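Local coordinates for protein SAV1430 (Staphylococcus aureus subsp. aureus Mu50, PDB 2FFM) that is of unknown function but resembles the N-terminal domain of Nfu/NifU scaffold proteins, consistent with a role in iron-sulfur cluster assembly, at residues A[21-24]-A[28-31]; A[63-66]-A[70-73]. One frame throughout, in Å; residues are numbered along the deposited sequence.

Interaction 1. Residues A[21-24]-A[28-31]; sequences ESRE and SDTY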
loop_
_atom_site.group_PDB
_atom_site.type_symbol
_atom_site.label_atom_id
_atom_site.label_comp_id
_atom_site.label_asym_id
_atom_site.label_seq_id
_atom_site.Cartn_x
_atom_site.Cartn_y
_atom_site.Cartn_z
ATOM N N GLU A 21 -12.263 -0.393 5.243
ATOM C CA GLU A 21 -12.985 0.640 4.508
ATOM C C GLU A 21 -12.760 0.466 3.004
ATOM O O GLU A 21 -11.631 0.557 2.519
ATOM C CB GLU A 21 -12.506 2.024 4.958
ATOM C CG GLU A 21 -13.557 3.110 4.852
ATOM C CD GLU A 21 -13.101 4.424 5.464
ATOM O OE1 GLU A 21 -12.702 4.425 6.651
ATOM O OE2 GLU A 21 -13.147 5.460 4.762
ATOM N N SER A 22 -13.846 0.210 2.278
ATOM C CA SER A 22 -13.800 0.004 0.833
ATOM C C SER A 22 -13.847 1.328 0.070
ATOM O O SER A 22 -14.235 2.358 0.624
ATOM C CB SER A 22 -14.966 -0.891 0.404
ATOM O OG SER A 22 -14.848 -1.271 -0.950
ATOM N N ARG A 23 -13.446 1.294 -1.201
ATOM C CA ARG A 23 -13.427 2.484 -2.056
ATOM C C ARG A 23 -14.824 2.779 -2.615
ATOM O O ARG A 23 -15.582 1.861 -2.940
ATOM C CB ARG A 23 -12.435 2.258 -3.194
ATOM C CG ARG A 23 -11.587 3.455 -3.540
ATOM C CD ARG A 23 -10.285 2.999 -4.184
ATOM N NE ARG A 23 -9.428 4.117 -4.562
ATOM C CZ ARG A 23 -9.670 4.931 -5.582
ATOM N NH1 ARG A 23 -10.748 4.754 -6.336
ATOM N NH2 ARG A 23 -8.837 5.929 -5.842
ATOM N N GLU A 24 -15.166 4.057 -2.723
ATOM C CA GLU A 24 -16.481 4.454 -3.232
ATOM C C GLU A 24 -16.639 4.212 -4.730
ATOM O O GLU A 24 -17.659 3.677 -5.174
ATOM C CB GLU A 24 -16.747 5.926 -2.923
ATOM C CG GLU A 24 -18.108 6.419 -3.373
ATOM C CD GLU A 24 -18.488 7.737 -2.725
ATOM O OE1 GLU A 24 -19.523 8.318 -3.128
ATOM O OE2 GLU A 24 -17.758 8.190 -1.810
ATOM N N SER A 28 -9.715 2.223 -10.373
ATOM C CA SER A 28 -8.510 2.029 -9.600
ATOM C C SER A 28 -7.620 3.250 -9.739
ATOM O O SER A 28 -7.883 4.130 -10.563
ATOM C CB SER A 28 -7.764 0.794 -10.094
ATOM O OG SER A 28 -7.115 1.062 -11.323
ATOM N N ASP A 29 -6.573 3.290 -8.918
ATOM C CA ASP A 29 -5.596 4.374 -8.907
ATOM C C ASP A 29 -4.227 3.800 -8.552
ATOM O O ASP A 29 -4.113 2.970 -7.657
ATOM C CB ASP A 29 -5.974 5.429 -7.864
ATOM C CG ASP A 29 -6.961 6.460 -8.391
ATOM O OD1 ASP A 29 -6.531 7.421 -9.070
ATOM O OD2 ASP A 29 -8.168 6.307 -8.118
ATOM N N THR A 30 -3.197 4.242 -9.264
ATOM C CA THR A 30 -1.835 3.792 -9.015
ATOM C C THR A 30 -1.024 5.025 -8.645
ATOM O O THR A 30 -0.822 5.921 -9.466
ATOM C CB THR A 30 -1.210 3.131 -10.259
ATOM O OG1 THR A 30 -2.061 2.075 -10.707
ATOM C CG2 THR A 30 0.164 2.557 -9.930
ATOM N N TYR A 31 -0.571 5.066 -7.397
ATOM C CA TYR A 31 0.201 6.191 -6.903
ATOM C C TYR A 31 1.665 5.835 -6.816
ATOM O O TYR A 31 2.039 4.871 -6.153
ATOM C CB TYR A 31 -0.301 6.600 -5.530
ATOM C CG TYR A 31 -1.801 6.683 -5.434
ATOM C CD1 TYR A 31 -2.526 5.686 -4.789
ATOM C CD2 TYR A 31 -2.488 7.792 -5.937
ATOM C CE1 TYR A 31 -3.905 5.788 -4.625
ATOM C CE2 TYR A 31 -3.869 7.912 -5.785
ATOM C CZ TYR A 31 -4.570 6.905 -5.123
ATOM O OH TYR A 31 -5.923 7.042 -4.925
#
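Arg23 reaches from its loop to strand 29-31 and brings one guanidinium nitrogen, NH2, to both Asp29 and Tyr31. Its chain runs extended from CG to NE, and a turn at the last torsion (chi4 -72°) swings the guanidinium out of line with the methylenes. NH2 forms a salt bridge with Asp29 OD2; the modelled separation is too short to be taken literally. The bridge pairs one nitrogen with one oxygen; the two planar groups are tilted 40° apart, and the side chains cross at about a right angle. Asp29 and Tyr31 stand two residues apart on the strand, and both side chains come to the same nitrogen. The loop carrying Arg23 links strand 14-19 to the edge strand 29-31 of the antiparallel sheet, passing the 51-57/60-65 hairpin, where the Arg23 backbone bonds to Met58. The Tyr31 hydroxyl lies at the guanidinium edge, in plane. The hydrogen bond from Arg23 NH2 to Tyr31 OH measures 3.3 Å, with an angle of 150° at the hydrogen. Arg23 also touches His56 of strand 51-57.

Interaction 2. Residues A[63-66]-A[70-73]; sequences VDKE and NWET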
loop_
_atom_site.group_PDB
_atom_site.type_symbol
_atom_site.label_atom_id
_atom_site.label_comp_id
_atom_site.label_asym_id
_atom_site.label_seq_id
_atom_site.Cartn_x
_atom_site.Cartn_y
_atom_site.Cartn_z
ATOM N N VAL A 63 0.752 -3.028 -2.591
ATOM C CA VAL A 63 1.976 -2.288 -2.403
ATOM C C VAL A 63 3.146 -2.995 -3.086
ATOM O O VAL A 63 3.293 -4.209 -2.965
ATOM C CB VAL A 63 2.240 -2.153 -0.894
ATOM C CG1 VAL A 63 3.508 -1.367 -0.636
ATOM C CG2 VAL A 63 1.041 -1.492 -0.236
ATOM N N ASP A 64 3.954 -2.234 -3.817
ATOM C CA ASP A 64 5.129 -2.767 -4.495
ATOM C C ASP A 64 6.360 -2.193 -3.804
ATOM O O ASP A 64 6.464 -0.980 -3.609
ATOM C CB ASP A 64 5.171 -2.363 -5.978
ATOM C CG ASP A 64 4.094 -3.032 -6.808
ATOM O OD1 ASP A 64 3.949 -4.266 -6.743
ATOM O OD2 ASP A 64 3.392 -2.319 -7.548
ATOM N N LYS A 65 7.288 -3.071 -3.443
ATOM C CA LYS A 65 8.514 -2.665 -2.777
ATOM C C LYS A 65 9.629 -2.539 -3.799
ATOM O O LYS A 65 9.461 -2.911 -4.957
ATOM C CB LYS A 65 8.913 -3.706 -1.732
ATOM C CG LYS A 65 9.429 -5.013 -2.326
ATOM C CD LYS A 65 9.937 -5.954 -1.236
ATOM C CE LYS A 65 10.634 -7.181 -1.817
ATOM N NZ LYS A 65 11.842 -6.807 -2.599
ATOM N N GLU A 66 10.763 -2.003 -3.361
ATOM C CA GLU A 66 11.926 -1.862 -4.223
ATOM C C GLU A 66 12.551 -3.252 -4.324
ATOM O O GLU A 66 12.508 -4.024 -3.365
ATOM C CB GLU A 66 12.928 -0.881 -3.607
ATOM C CG GLU A 66 12.433 0.555 -3.524
ATOM C CD GLU A 66 12.347 1.217 -4.886
ATOM O OE1 GLU A 66 11.860 2.370 -4.971
ATOM O OE2 GLU A 66 12.776 0.582 -5.877
ATOM N N ASN A 70 13.460 -5.387 1.482
ATOM C CA ASN A 70 12.840 -6.597 2.010
ATOM C C ASN A 70 11.595 -6.271 2.836
ATOM O O ASN A 70 11.563 -5.293 3.575
ATOM C CB ASN A 70 13.823 -7.370 2.883
ATOM C CG ASN A 70 14.345 -6.544 4.032
ATOM O OD1 ASN A 70 15.371 -5.882 3.906
ATOM N ND2 ASN A 70 13.631 -6.560 5.158
ATOM N N TRP A 71 10.582 -7.118 2.728
ATOM C CA TRP A 71 9.340 -6.906 3.444
ATOM C C TRP A 71 9.446 -6.920 4.953
ATOM O O TRP A 71 8.632 -6.297 5.628
ATOM C CB TRP A 71 8.318 -7.934 2.984
ATOM C CG TRP A 71 7.874 -7.711 1.579
ATOM C CD1 TRP A 71 8.163 -8.483 0.488
ATOM C CD2 TRP A 71 7.025 -6.656 1.113
ATOM N NE1 TRP A 71 7.534 -7.978 -0.631
ATOM C CE2 TRP A 71 6.824 -6.859 -0.274
ATOM C CE3 TRP A 71 6.401 -5.561 1.734
ATOM C CZ2 TRP A 71 6.032 -6.005 -1.053
ATOM C CZ3 TRP A 71 5.609 -4.709 0.953
ATOM C CH2 TRP A 71 5.432 -4.944 -0.424
ATOM N N GLU A 72 10.437 -7.640 5.482
ATOM C CA GLU A 72 10.653 -7.724 6.930
ATOM C C GLU A 72 10.842 -6.321 7.531
ATOM O O GLU A 72 10.499 -6.083 8.685
ATOM C CB GLU A 72 11.901 -8.564 7.249
ATOM C CG GLU A 72 11.858 -10.048 6.861
ATOM C CD GLU A 72 12.006 -10.306 5.364
ATOM O OE1 GLU A 72 12.885 -9.694 4.719
ATOM O OE2 GLU A 72 11.258 -11.148 4.828
ATOM N N THR A 73 11.390 -5.400 6.744
ATOM C CA THR A 73 11.616 -4.035 7.212
ATOM C C THR A 73 10.585 -3.017 6.718
ATOM O O THR A 73 10.336 -2.012 7.387
ATOM C CB THR A 73 13.022 -3.524 6.803
ATOM O OG1 THR A 73 13.170 -2.159 7.211
ATOM C CG2 THR A 73 13.204 -3.605 5.297
#
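Asn70 meets strand 60-65 through its backbone: its CA lies 4.4 Å from Lys65 CD, while its side chain sets out away from the strand. It occupies the N-cap position of helix 71-80, and its carbonyl oxygen accepts a hydrogen bond from Thr73 N (3.2 Å) in the first turn.

Trp71, the first residue of the helix, carries most of the helix side of the contact. CG stands anti to the carbonyl carbon (chi1 -69°), which brings the indole back to the strand, where the Lys65 methylenes lie across one of its faces. Lys65 CD forms a CH-pi contact 3.4 Å from the centroid of the Trp71 five-membered ring, 19° off the ring normal. The chain covers both rings in turn: Lys65 CB is 3.7 Å from Trp71 CZ2 over the benzo part, and Lys65 CE lies 3.4 Å from Trp71 NE1. At chi4 the lysine bends (62°), and its ammonium group donates to Glu66 O, with 3.0 Å between Lys65 NZ and that oxygen, as well as to Ala69 O and Asn13 OD1; three oxygens thus hold the charged end while the aliphatic part packs on the indole. At the far end of the indole, Val63 O approaches the edge at Trp71 CH2 (3.4 Å), and Val63 CG1 makes an apolar contact with the same Trp71 CH2 at 4.1 Å. The indole N-H donates to His12 O, in the loop between strands 3-8 and 14-19.

The Lys65-Trp71 packing joins the start of helix 71-80 to the end of strand 60-65, an inner strand of the antiparallel sheet, with Trp71 also touching Met15 of strand 14-19 and Val63 packing against Ile17 on that strand and Val51 and Ile54 of strand 51-57.

Overall arrangement
Interactions 1 and 2 both reach the same five-stranded antiparallel sheet, on opposite sides of the chain's centre, with their own centres about 20 Å apart; their nearest atoms are about 6 Å apart and do not touch. Interaction 1 is partly buried and ties a loop to the edge strand 29-31 by charge and hydrogen bonding. Interaction 2 is buried and ties the beginning of helix 71-80 to inner strand 60-65 mainly by aliphatic and CH-pi packing on an indole, with no hydrogen bond between the two segments. Strand 51-57, which lies between strands 29-31 and 60-65, borders both contacts: the polar one flanks the sheet's edge, the aromatic one joins sheet to helix.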